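Local coordinates for protein trehalose-6-phosphate phosphatase (Neosartorya fumigata, PDB 5DXL) that belongs to the trehalose-phosphatase family of the HAD clan, with a core sheet joined to a smaller module of helices over an antiparallel sheet, at residues Q113-E118 and E164-R169; E171-A176 and E182-F187; Q121-R126 and R156-M161; G129-R134 and T140-R145. All coordinates share one frame; numbering follows the deposited sequence.

Interaction 1: Q113-E118 and E164-R169; sequences QKEVME and ETVAKR
Val166 lays its CG2 methyl along the aliphatic part and carboxyl carbon of Glu115, with CG2 3.6 Å from Glu115 CD and 3.8 Å from Glu115 CG. The contact belongs to the smaller alpha/beta module of this HAD-clan phosphatase, probably its cap, where helices cover one face of a four-stranded antiparallel sheet. Here helix 112-125 meets the turn that follows helix 148-164. The backbones come closest at Glu115 and Val166, whose CA atoms are 7.2 Å apart, and side chains fill the interval. Glu115 carries CG opposite its own N (chi1 -168°) and runs extended from there, which takes the carboxylate across the gap to Thr165, where OE2 lies 4.0 Å from Thr165 CB. The Glu115 and Val166 side chains run antiparallel alongside each other, so the methyl meets the length of the glutamate and not merely its end. Arg169 sends a fully extended chain the same way, but its NH1 stops 5.0 Å from Glu115 OE1, too far for a salt bridge, although the opposite charges may still attract. Thr165 OG1 turns back to the carbonyl O of Met161, while the backbone bond from Lys168 N to Thr165 O helps to form the turn that presents Val166. The two branches of Val166 divide their work between a partly exposed neighbour and a buried one. CG2 serves Glu115; CG1 faces the sheet side, where it crosses Val116 at nearly a right angle, 3.8 Å from Val116 CG2.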
# COMPACT_ATOMS: atom_id res chain seq x y z
N GLN A 113 -1.35 -17.17 -15.65
CA GLN A 113 -2.41 -17.84 -14.92
C GLN A 113 -2.75 -19.21 -15.52
O GLN A 113 -3.12 -20.13 -14.81
CB GLN A 113 -3.67 -16.98 -14.87
CG GLN A 113 -3.47 -15.74 -14.02
CD GLN A 113 -4.78 -15.17 -13.53
OE1 GLN A 113 -5.85 -15.71 -13.82
NE2 GLN A 113 -4.71 -14.09 -12.77
N LYS A 114 -2.62 -19.33 -16.84
CA LYS A 114 -2.91 -20.59 -17.51
C LYS A 114 -1.93 -21.66 -17.03
O LYS A 114 -2.33 -22.78 -16.69
CB LYS A 114 -2.82 -20.44 -19.04
CG LYS A 114 -3.13 -21.72 -19.80
CD LYS A 114 -3.19 -21.49 -21.32
CE LYS A 114 -3.44 -22.80 -22.06
NZ LYS A 114 -3.80 -22.58 -23.48
N GLU A 115 -0.65 -21.32 -16.99
CA GLU A 115 0.36 -22.29 -16.60
C GLU A 115 0.28 -22.61 -15.11
O GLU A 115 0.42 -23.76 -14.70
CB GLU A 115 1.76 -21.78 -16.95
CG GLU A 115 2.83 -22.85 -16.83
CD GLU A 115 4.14 -22.44 -17.45
OE1 GLU A 115 4.16 -21.42 -18.17
OE2 GLU A 115 5.15 -23.14 -17.22
N VAL A 116 0.04 -21.59 -14.29
CA VAL A 116 -0.06 -21.81 -12.85
C VAL A 116 -1.25 -22.70 -12.52
O VAL A 116 -1.14 -23.59 -11.67
CB VAL A 116 -0.15 -20.47 -12.07
CG1 VAL A 116 -0.46 -20.72 -10.58
CG2 VAL A 116 1.15 -19.71 -12.20
N MSE A 117 -2.38 -22.50 -13.19
CA MSE A 117 -3.54 -23.38 -13.00
C MSE A 117 -3.21 -24.83 -13.36
O MSE A 117 -3.57 -25.76 -12.64
CB MSE A 117 -4.73 -22.89 -13.83
CG MSE A 117 -5.41 -21.64 -13.29
SE MSE A 117 -6.03 -21.89 -11.44
CE MSE A 117 -7.33 -23.28 -11.75
N GLU A 118 -2.51 -25.01 -14.48
CA GLU A 118 -2.15 -26.35 -14.94
C GLU A 118 -1.26 -27.04 -13.90
O GLU A 118 -1.49 -28.21 -13.54
CB GLU A 118 -1.44 -26.26 -16.30
CG GLU A 118 -1.31 -27.58 -17.02
CD GLU A 118 -0.86 -27.39 -18.46
OE1 GLU A 118 -0.97 -26.26 -18.98
OE2 GLU A 118 -0.40 -28.38 -19.07
N GLU A 164 11.32 -21.54 -11.33
CA GLU A 164 12.25 -21.80 -12.42
C GLU A 164 11.60 -21.70 -13.79
O GLU A 164 12.28 -21.74 -14.82
CB GLU A 164 12.88 -23.18 -12.25
CG GLU A 164 13.87 -23.24 -11.11
CD GLU A 164 14.29 -24.66 -10.76
OE1 GLU A 164 13.83 -25.60 -11.45
OE2 GLU A 164 15.06 -24.81 -9.80
N THR A 165 10.27 -21.57 -13.82
CA THR A 165 9.55 -21.51 -15.08
C THR A 165 8.71 -20.24 -15.17
O THR A 165 9.15 -19.24 -15.75
CB THR A 165 8.64 -22.76 -15.26
OG1 THR A 165 7.76 -22.89 -14.14
CG2 THR A 165 9.49 -24.02 -15.38
N VAL A 166 7.52 -20.29 -14.59
CA VAL A 166 6.57 -19.18 -14.66
C VAL A 166 7.17 -17.84 -14.23
O VAL A 166 6.98 -16.82 -14.91
CB VAL A 166 5.33 -19.49 -13.79
CG1 VAL A 166 4.35 -18.33 -13.83
CG2 VAL A 166 4.67 -20.78 -14.26
N ALA A 167 7.90 -17.83 -13.12
CA ALA A 167 8.42 -16.58 -12.56
C ALA A 167 9.56 -15.99 -13.38
O ALA A 167 9.98 -14.85 -13.15
CB ALA A 167 8.87 -16.80 -11.13
N LYS A 168 10.08 -16.75 -14.33
CA LYS A 168 11.15 -16.23 -15.17
C LYS A 168 10.61 -15.75 -16.51
O LYS A 168 11.31 -15.09 -17.27
CB LYS A 168 12.24 -17.29 -15.35
CG LYS A 168 13.06 -17.51 -14.09
CD LYS A 168 14.27 -18.40 -14.32
CE LYS A 168 15.37 -18.10 -13.30
NZ LYS A 168 16.09 -16.82 -13.60
N ARG A 169 9.35 -16.07 -16.80
CA ARG A 169 8.73 -15.64 -18.04
C ARG A 169 7.78 -14.46 -17.85
O ARG A 169 7.67 -13.59 -18.72
CB ARG A 169 7.97 -16.79 -18.70
CG ARG A 169 7.38 -16.40 -20.04
CD ARG A 169 6.72 -17.56 -20.75
NE ARG A 169 6.07 -17.11 -21.98
CZ ARG A 169 5.37 -17.89 -22.80
NH1 ARG A 169 5.22 -19.18 -22.52
NH2 ARG A 169 4.82 -17.38 -23.89

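Interaction 2: E171-A176 and E182-F187; sequences EVEVMA and EVRPTF
Val172 and Val183 pack methyl to methyl on one side of this strand pair, Val172 CG2 lying 3.9 Å from Val183 CG1, while Glu173 and Arg184 face the other way in a looser, partly exposed pairing. The tight side is closed by helices: Trp112 and Val116 of helix 112-125 touch Val183, and Leu162 of helix 148-164 touches both Val174 and Val183. Val174 and Val183 form a non-hydrogen-bonded pair, flanked by the hydrogen-bonded pairs Glu173/Arg184 and Met175/Glu182. This is a beta hairpin at one edge of the four-stranded antiparallel sheet: strand 172-177 is outermost, and Val183 carries the sheet inward through backbone hydrogen bonds with Leu139. The ladder is shortest where Met175 N meets Glu182 O at 2.7 Å. On the looser face Glu173 and Arg184 run alongside each other and share only a weak salt bridge, Glu173 OE2 to Arg184 NH2 at 3.5 Å. That oxygen sits at the guanidinium edge, the two planes 33° apart. Selenomethionine Met175, its chain folded back on itself, curls its CE over one face of the guanidinium, 4.1 Å from Arg184 NH2. Where the hairpin ends, Thr186 N makes a hydrogen bond of 3.0 Å to Glu171 O, and Thr186 CG2 lies 3.5 Å from Glu171 O.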
# COMPACT_ATOMS: atom_id res chain seq x y z
N GLU A 171 6.15 -11.34 -15.02
CA GLU A 171 6.48 -10.52 -13.85
C GLU A 171 5.58 -10.88 -12.67
O GLU A 171 4.69 -10.12 -12.29
CB GLU A 171 6.33 -9.03 -14.19
CG GLU A 171 7.39 -8.50 -15.14
CD GLU A 171 8.80 -8.67 -14.59
OE1 GLU A 171 9.05 -8.29 -13.43
OE2 GLU A 171 9.66 -9.21 -15.33
N VAL A 172 5.81 -12.06 -12.12
CA VAL A 172 5.02 -12.55 -11.00
C VAL A 172 5.95 -13.01 -9.90
O VAL A 172 7.13 -13.26 -10.14
CB VAL A 172 4.09 -13.72 -11.40
CG1 VAL A 172 3.07 -13.27 -12.44
CG2 VAL A 172 4.90 -14.92 -11.91
N GLU A 173 5.42 -13.12 -8.70
CA GLU A 173 6.21 -13.73 -7.65
C GLU A 173 5.45 -14.85 -6.99
O GLU A 173 4.21 -14.88 -7.00
CB GLU A 173 6.65 -12.70 -6.62
CG GLU A 173 5.53 -12.01 -5.91
CD GLU A 173 6.03 -10.82 -5.13
OE1 GLU A 173 7.27 -10.62 -5.10
OE2 GLU A 173 5.20 -10.09 -4.57
N VAL A 174 6.20 -15.78 -6.42
CA VAL A 174 5.64 -16.93 -5.73
C VAL A 174 5.81 -16.73 -4.23
O VAL A 174 6.92 -16.51 -3.75
CB VAL A 174 6.33 -18.24 -6.18
CG1 VAL A 174 5.55 -19.43 -5.69
CG2 VAL A 174 6.45 -18.29 -7.71
N MSE A 175 4.69 -16.76 -3.50
CA MSE A 175 4.68 -16.52 -2.05
C MSE A 175 4.34 -17.82 -1.32
O MSE A 175 3.54 -18.61 -1.81
CB MSE A 175 3.66 -15.44 -1.67
CG MSE A 175 3.59 -14.20 -2.55
SE MSE A 175 5.13 -13.04 -2.29
CE MSE A 175 4.84 -12.56 -0.40
N ALA A 176 4.92 -18.03 -0.14
CA ALA A 176 4.52 -19.16 0.69
C ALA A 176 3.82 -18.67 1.95
O ALA A 176 4.41 -17.96 2.76
CB ALA A 176 5.73 -20.01 1.04
N GLU A 182 1.13 -19.05 -3.20
CA GLU A 182 0.39 -18.06 -3.98
C GLU A 182 1.26 -17.49 -5.10
O GLU A 182 2.45 -17.24 -4.90
CB GLU A 182 -0.10 -16.94 -3.07
CG GLU A 182 -0.84 -15.81 -3.77
CD GLU A 182 -1.32 -14.76 -2.78
OE1 GLU A 182 -1.37 -15.07 -1.57
OE2 GLU A 182 -1.64 -13.64 -3.20
N VAL A 183 0.67 -17.30 -6.27
CA VAL A 183 1.33 -16.59 -7.36
C VAL A 183 0.51 -15.35 -7.67
O VAL A 183 -0.70 -15.42 -7.81
CB VAL A 183 1.47 -17.45 -8.62
CG1 VAL A 183 2.26 -16.71 -9.68
CG2 VAL A 183 2.17 -18.78 -8.28
N ARG A 184 1.20 -14.22 -7.76
CA ARG A 184 0.54 -12.96 -8.05
C ARG A 184 1.51 -12.01 -8.76
O ARG A 184 2.72 -12.20 -8.71
CB ARG A 184 0.03 -12.33 -6.76
CG ARG A 184 1.17 -11.86 -5.90
CD ARG A 184 0.72 -11.40 -4.54
NE ARG A 184 1.80 -10.68 -3.89
CZ ARG A 184 1.71 -10.14 -2.68
NH1 ARG A 184 0.58 -10.24 -2.00
NH2 ARG A 184 2.75 -9.49 -2.17
N PRO A 185 0.98 -10.98 -9.42
CA PRO A 185 1.88 -10.06 -10.12
C PRO A 185 2.77 -9.28 -9.15
O PRO A 185 2.37 -9.01 -8.02
CB PRO A 185 0.92 -9.10 -10.84
CG PRO A 185 -0.32 -9.87 -10.97
CD PRO A 185 -0.43 -10.68 -9.70
N THR A 186 3.96 -8.91 -9.61
CA THR A 186 4.86 -8.12 -8.79
C THR A 186 4.26 -6.75 -8.44
O THR A 186 4.61 -6.16 -7.41
CB THR A 186 6.23 -7.93 -9.48
OG1 THR A 186 6.03 -7.29 -10.75
CG2 THR A 186 6.90 -9.28 -9.70
N PHE A 187 3.33 -6.25 -9.25
CA PHE A 187 2.80 -4.91 -8.98
C PHE A 187 1.85 -4.83 -7.78
O PHE A 187 1.42 -3.74 -7.39
CB PHE A 187 2.12 -4.32 -10.24
CG PHE A 187 0.91 -5.09 -10.75
CD1 PHE A 187 -0.27 -5.16 -10.02
CD2 PHE A 187 0.94 -5.68 -12.01
CE1 PHE A 187 -1.38 -5.83 -10.51
CE2 PHE A 187 -0.17 -6.35 -12.50
CZ PHE A 187 -1.32 -6.43 -11.74

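Interaction 3: Q121-R126 and R156-M161; sequences QHFTER and RECRKM
The antiparallel helix layer of the smaller module is held here by Phe123 of helix 112-125, which spans the gap to Cys158 of helix 148-164. The two short helical segments run 167° apart in direction, and their axes come no closer than 11.3 Å, a wide spacing that a phenyl ring can bridge. Phe123 sets CG beside its backbone N and away from its carbonyl carbon (chi1 -83°), and the ring presents a face to Cys158. Cys158 CB sits almost over the centre of that face, 3.7 Å from the Phe123 ring centroid and only 8° off the normal, a CH-pi contact. The sulfur hangs over the same face but nearer the rim: Cys158 SG is 4.2 Å from the Phe123 centroid, a Cys sulfur-aromatic contact. Selenomethionine Met161, one turn further along, approaches the ring differently, its SE at the edge 4.4 Å from Phe123 CE2. This pair of helices covers one face of the four-stranded antiparallel sheet, and Cys158 also touches Val119 and Phe120 of the facing helix and Leu181 of the sheet. Toward the C-terminal end of helix 112-125 the last turn is tied by polar groups. Arg126 NH1 donates to His122 O at 3.0 Å, and also forms a salt bridge with Glu125 OE1 at 3.1 Å, on that oxygen's anti lone pair. The second carboxylate oxygen, Glu125 OE2, takes a nearly straight bond from Gln121 NE2.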
# COMPACT_ATOMS: atom_id res chain seq x y z
N GLN A 121 -3.25 -27.65 -10.65
CA GLN A 121 -4.23 -28.72 -10.81
C GLN A 121 -3.54 -30.08 -10.72
O GLN A 121 -4.07 -31.03 -10.16
CB GLN A 121 -4.96 -28.61 -12.15
CG GLN A 121 -5.98 -29.71 -12.38
CD GLN A 121 -7.11 -29.70 -11.36
OE1 GLN A 121 -7.48 -28.65 -10.84
NE2 GLN A 121 -7.66 -30.88 -11.07
N HIS A 122 -2.33 -30.13 -11.27
CA HIS A 122 -1.52 -31.34 -11.26
C HIS A 122 -1.21 -31.76 -9.83
O HIS A 122 -1.43 -32.92 -9.46
CB HIS A 122 -0.24 -31.10 -12.03
CG HIS A 122 0.60 -32.33 -12.18
ND1 HIS A 122 1.69 -32.59 -11.37
CD2 HIS A 122 0.52 -33.35 -13.06
CE1 HIS A 122 2.23 -33.73 -11.75
NE2 HIS A 122 1.55 -34.21 -12.77
N PHE A 123 -0.71 -30.81 -9.04
CA PHE A 123 -0.36 -31.08 -7.66
C PHE A 123 -1.60 -31.33 -6.81
O PHE A 123 -1.55 -32.09 -5.84
CB PHE A 123 0.47 -29.95 -7.06
CG PHE A 123 1.93 -30.05 -7.37
CD1 PHE A 123 2.78 -30.74 -6.52
CD2 PHE A 123 2.45 -29.49 -8.53
CE1 PHE A 123 4.14 -30.84 -6.80
CE2 PHE A 123 3.80 -29.60 -8.82
CZ PHE A 123 4.65 -30.29 -7.96
N THR A 124 -2.72 -30.70 -7.16
CA THR A 124 -3.96 -30.93 -6.43
C THR A 124 -4.42 -32.38 -6.57
O THR A 124 -4.74 -33.03 -5.58
CB THR A 124 -5.07 -29.98 -6.89
OG1 THR A 124 -4.65 -28.64 -6.58
CG2 THR A 124 -6.37 -30.27 -6.16
N GLU A 125 -4.43 -32.88 -7.80
CA GLU A 125 -4.83 -34.27 -8.05
C GLU A 125 -3.93 -35.25 -7.30
O GLU A 125 -4.34 -36.37 -6.99
CB GLU A 125 -4.81 -34.56 -9.55
CG GLU A 125 -5.85 -33.78 -10.34
CD GLU A 125 -5.54 -33.73 -11.82
OE1 GLU A 125 -4.45 -34.17 -12.22
OE2 GLU A 125 -6.40 -33.23 -12.59
N ARG A 126 -2.71 -34.82 -6.99
CA ARG A 126 -1.72 -35.71 -6.36
C ARG A 126 -1.46 -35.40 -4.89
O ARG A 126 -0.54 -35.96 -4.27
CB ARG A 126 -0.41 -35.65 -7.14
CG ARG A 126 -0.52 -36.32 -8.50
CD ARG A 126 0.41 -35.72 -9.54
NE ARG A 126 0.24 -36.37 -10.84
CZ ARG A 126 -0.74 -36.08 -11.70
NH1 ARG A 126 -1.64 -35.14 -11.41
NH2 ARG A 126 -0.82 -36.73 -12.86
N ARG A 156 7.04 -27.34 -1.43
CA ARG A 156 8.42 -26.98 -1.76
C ARG A 156 8.75 -27.35 -3.20
O ARG A 156 9.38 -26.58 -3.91
CB ARG A 156 9.42 -27.67 -0.81
CG ARG A 156 9.40 -27.14 0.60
CD ARG A 156 10.57 -27.66 1.41
NE ARG A 156 10.54 -29.12 1.57
CZ ARG A 156 9.88 -29.75 2.54
NH1 ARG A 156 9.17 -29.07 3.43
NH2 ARG A 156 9.92 -31.08 2.62
N GLU A 157 8.29 -28.52 -3.63
CA GLU A 157 8.59 -28.98 -4.99
C GLU A 157 7.85 -28.13 -6.02
O GLU A 157 8.42 -27.74 -7.05
CB GLU A 157 8.23 -30.46 -5.15
CG GLU A 157 8.97 -31.35 -4.15
CD GLU A 157 10.49 -31.31 -4.36
OE1 GLU A 157 10.95 -31.85 -5.38
OE2 GLU A 157 11.22 -30.72 -3.51
N CYS A 158 6.60 -27.81 -5.72
CA CYS A 158 5.79 -27.00 -6.62
C CYS A 158 6.34 -25.58 -6.72
O CYS A 158 6.40 -25.00 -7.80
CB CYS A 158 4.34 -26.98 -6.15
SG CYS A 158 3.23 -26.03 -7.23
N ARG A 159 6.76 -25.03 -5.58
CA ARG A 159 7.34 -23.70 -5.55
C ARG A 159 8.60 -23.63 -6.40
O ARG A 159 8.77 -22.70 -7.19
CB ARG A 159 7.65 -23.27 -4.11
CG ARG A 159 8.28 -21.89 -4.04
CD ARG A 159 8.55 -21.43 -2.62
NE ARG A 159 9.00 -20.04 -2.62
CZ ARG A 159 9.15 -19.29 -1.53
NH1 ARG A 159 8.88 -19.80 -0.34
NH2 ARG A 159 9.57 -18.04 -1.64
N LYS A 160 9.49 -24.61 -6.24
CA LYS A 160 10.72 -24.62 -7.02
C LYS A 160 10.40 -24.63 -8.51
O LYS A 160 11.00 -23.89 -9.30
CB LYS A 160 11.60 -25.82 -6.64
CG LYS A 160 12.83 -25.95 -7.52
CD LYS A 160 13.70 -27.14 -7.12
CE LYS A 160 14.79 -27.38 -8.15
NZ LYS A 160 15.88 -28.25 -7.62
N MSE A 161 9.43 -25.45 -8.89
CA MSE A 161 9.01 -25.55 -10.28
C MSE A 161 8.53 -24.20 -10.83
O MSE A 161 8.95 -23.77 -11.90
CB MSE A 161 7.92 -26.60 -10.44
CG MSE A 161 7.39 -26.72 -11.84
SE MSE A 161 6.52 -28.44 -12.08
CE MSE A 161 8.03 -29.55 -11.64

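Interaction 4: G129-R134 and T140-R145; sequences GSFIER and TWHYRR
A beta hairpin places Glu133 and Phe131 on one strand beside His142 on the next, all on the sheet face turned from the helices. Glu133 OE1 receives a short hydrogen bond from His142 NE2, 2.6 Å, close to the imidazole plane and on the anti side of the carboxylate; it fixes the rotation of the imidazole and would probably favour its protonated form. The Phe131 ring lies nearly parallel to the imidazole, planes 9° apart, but offset, with little stacking. His142 CB instead takes the face in a CH-pi contact, 3.7 Å from the Phe131 centroid. Strand 131-134 is an outermost strand of the four-stranded antiparallel sheet, and strand 139-142 continues inward through Trp141 to Leu181. Hydrogen-bonded pairs Phe131/His142 and Glu133/Thr140 flank the non-hydrogen-bonded pair Ile132/Trp141. On the opposite face Ile132 CG1 meets the edge of the Trp141 ring, 4.1 Å from CD1, and both residues touch Phe120 of helix 112-125. Ser130 lies beside the same indole, its OG hydrogen-bonded to Thr127 O. Past the last strand pair a water bridges the two chains, donating to Gly129 O at 2.7 Å and accepting from Arg145 N at 2.9 Å. Gly129 takes a positive phi (98°), and its O lies 3.6 Å from Arg145 CB.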
# COMPACT_ATOMS: atom_id res chain seq x y z
N GLY A 129 -6.65 -33.61 -0.17
CA GLY A 129 -7.03 -32.56 0.76
C GLY A 129 -6.74 -31.16 0.24
O GLY A 129 -7.28 -30.17 0.76
N SER A 130 -5.89 -31.05 -0.77
CA SER A 130 -5.51 -29.73 -1.28
C SER A 130 -6.57 -29.21 -2.23
O SER A 130 -7.37 -29.97 -2.75
CB SER A 130 -4.15 -29.77 -1.99
OG SER A 130 -4.22 -30.48 -3.22
N PHE A 131 -6.56 -27.89 -2.46
CA PHE A 131 -7.47 -27.29 -3.43
C PHE A 131 -6.94 -25.95 -3.91
O PHE A 131 -6.04 -25.36 -3.32
CB PHE A 131 -8.88 -27.11 -2.84
CG PHE A 131 -8.96 -26.10 -1.73
CD1 PHE A 131 -8.71 -26.47 -0.42
CD2 PHE A 131 -9.32 -24.78 -1.99
CE1 PHE A 131 -8.80 -25.55 0.61
CE2 PHE A 131 -9.40 -23.85 -0.96
CZ PHE A 131 -9.14 -24.25 0.34
N ILE A 132 -7.54 -25.46 -5.00
CA ILE A 132 -7.10 -24.23 -5.62
C ILE A 132 -8.11 -23.13 -5.35
O ILE A 132 -9.31 -23.33 -5.53
CB ILE A 132 -6.94 -24.38 -7.13
CG1 ILE A 132 -5.91 -25.47 -7.45
CG2 ILE A 132 -6.55 -23.03 -7.76
CD1 ILE A 132 -5.93 -25.91 -8.90
N GLU A 133 -7.60 -21.98 -4.90
CA GLU A 133 -8.39 -20.76 -4.78
C GLU A 133 -8.01 -19.83 -5.90
O GLU A 133 -6.85 -19.45 -6.05
CB GLU A 133 -8.17 -20.09 -3.42
CG GLU A 133 -8.78 -18.68 -3.34
CD GLU A 133 -8.46 -17.96 -2.04
OE1 GLU A 133 -7.55 -18.41 -1.31
OE2 GLU A 133 -9.13 -16.94 -1.74
N ARG A 134 -8.99 -19.45 -6.72
CA ARG A 134 -8.71 -18.54 -7.81
C ARG A 134 -9.34 -17.18 -7.53
O ARG A 134 -10.54 -17.07 -7.29
CB ARG A 134 -9.23 -19.12 -9.13
CG ARG A 134 -9.01 -18.23 -10.33
CD ARG A 134 -8.91 -19.05 -11.62
NE ARG A 134 -8.22 -18.31 -12.68
CZ ARG A 134 -7.96 -18.80 -13.88
NH1 ARG A 134 -8.35 -20.04 -14.19
NH2 ARG A 134 -7.33 -18.07 -14.79
N THR A 140 -4.01 -19.23 -5.59
CA THR A 140 -3.48 -19.79 -4.35
C THR A 140 -3.76 -21.28 -4.23
O THR A 140 -4.90 -21.74 -4.41
CB THR A 140 -4.08 -19.07 -3.12
OG1 THR A 140 -3.85 -17.66 -3.25
CG2 THR A 140 -3.39 -19.55 -1.85
N TRP A 141 -2.71 -22.05 -3.95
CA TRP A 141 -2.85 -23.48 -3.71
C TRP A 141 -2.86 -23.72 -2.20
O TRP A 141 -1.92 -23.38 -1.52
CB TRP A 141 -1.70 -24.25 -4.38
CG TRP A 141 -1.89 -25.73 -4.30
CD1 TRP A 141 -2.96 -26.44 -4.75
CD2 TRP A 141 -0.98 -26.70 -3.74
NE1 TRP A 141 -2.78 -27.78 -4.51
CE2 TRP A 141 -1.58 -27.96 -3.89
CE3 TRP A 141 0.27 -26.61 -3.13
CZ2 TRP A 141 -0.97 -29.13 -3.44
CZ3 TRP A 141 0.88 -27.78 -2.68
CH2 TRP A 141 0.26 -29.02 -2.84
N HIS A 142 -3.96 -24.29 -1.70
CA HIS A 142 -4.15 -24.53 -0.27
C HIS A 142 -3.93 -26.00 0.05
O HIS A 142 -4.43 -26.86 -0.67
CB HIS A 142 -5.58 -24.16 0.17
CG HIS A 142 -5.91 -22.70 0.07
ND1 HIS A 142 -5.79 -21.84 1.15
CD2 HIS A 142 -6.38 -21.95 -0.95
CE1 HIS A 142 -6.17 -20.62 0.78
NE2 HIS A 142 -6.53 -20.67 -0.48
N TYR A 143 -3.24 -26.31 1.15
CA TYR A 143 -3.01 -27.72 1.48
C TYR A 143 -3.03 -28.04 2.98
O TYR A 143 -2.49 -29.06 3.40
CB TYR A 143 -1.68 -28.17 0.86
CG TYR A 143 -0.47 -27.40 1.30
CD1 TYR A 143 0.25 -27.80 2.43
CD2 TYR A 143 -0.05 -26.28 0.61
CE1 TYR A 143 1.37 -27.10 2.85
CE2 TYR A 143 1.07 -25.57 1.02
CZ TYR A 143 1.77 -25.98 2.14
OH TYR A 143 2.87 -25.28 2.55
N ARG A 144 -3.69 -27.22 3.79
CA ARG A 144 -3.73 -27.49 5.23
C ARG A 144 -4.37 -28.83 5.56
O ARG A 144 -4.00 -29.46 6.55
CB ARG A 144 -4.47 -26.37 5.98
CG ARG A 144 -4.48 -26.54 7.51
CD ARG A 144 -3.06 -26.65 8.05
NE ARG A 144 -2.99 -27.00 9.46
CZ ARG A 144 -2.70 -28.22 9.92
NH1 ARG A 144 -2.47 -29.21 9.08
NH2 ARG A 144 -2.65 -28.44 11.23
N ARG A 145 -5.31 -29.29 4.74
CA ARG A 145 -6.02 -30.53 5.04
C ARG A 145 -5.21 -31.75 4.59
O ARG A 145 -5.56 -32.88 4.91
CB ARG A 145 -7.40 -30.55 4.38
CG ARG A 145 -8.38 -29.53 4.97
CD ARG A 145 -8.72 -29.84 6.42
NE ARG A 145 -9.38 -31.14 6.55
CZ ARG A 145 -10.70 -31.34 6.46
NH1 ARG A 145 -11.54 -30.32 6.25
NH2 ARG A 145 -11.19 -32.57 6.59
O HOH W 1 -6.20 -28.13 2.22

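Helix 112-125 opens the series. Its first half awaits interaction 1, whose partner arrives only at 164-169, and its last turn waits for 156-161 in interaction 3. Between them the chain makes the 131-134/139-142 hairpin of interaction 4, the innermost loop; interaction 3 encloses it and interaction 1 encloses both. Interaction 2 then follows in series as a second hairpin, 172-177 with 180-185. The hairpins join through strands 139-142 and 180-185 into one sheet, and the helices lie across it: Val166 CG1 packs on Val172 CG2 between interactions 1 and 2, and Thr124 meets Trp141 and Ile132 between interactions 3 and 4.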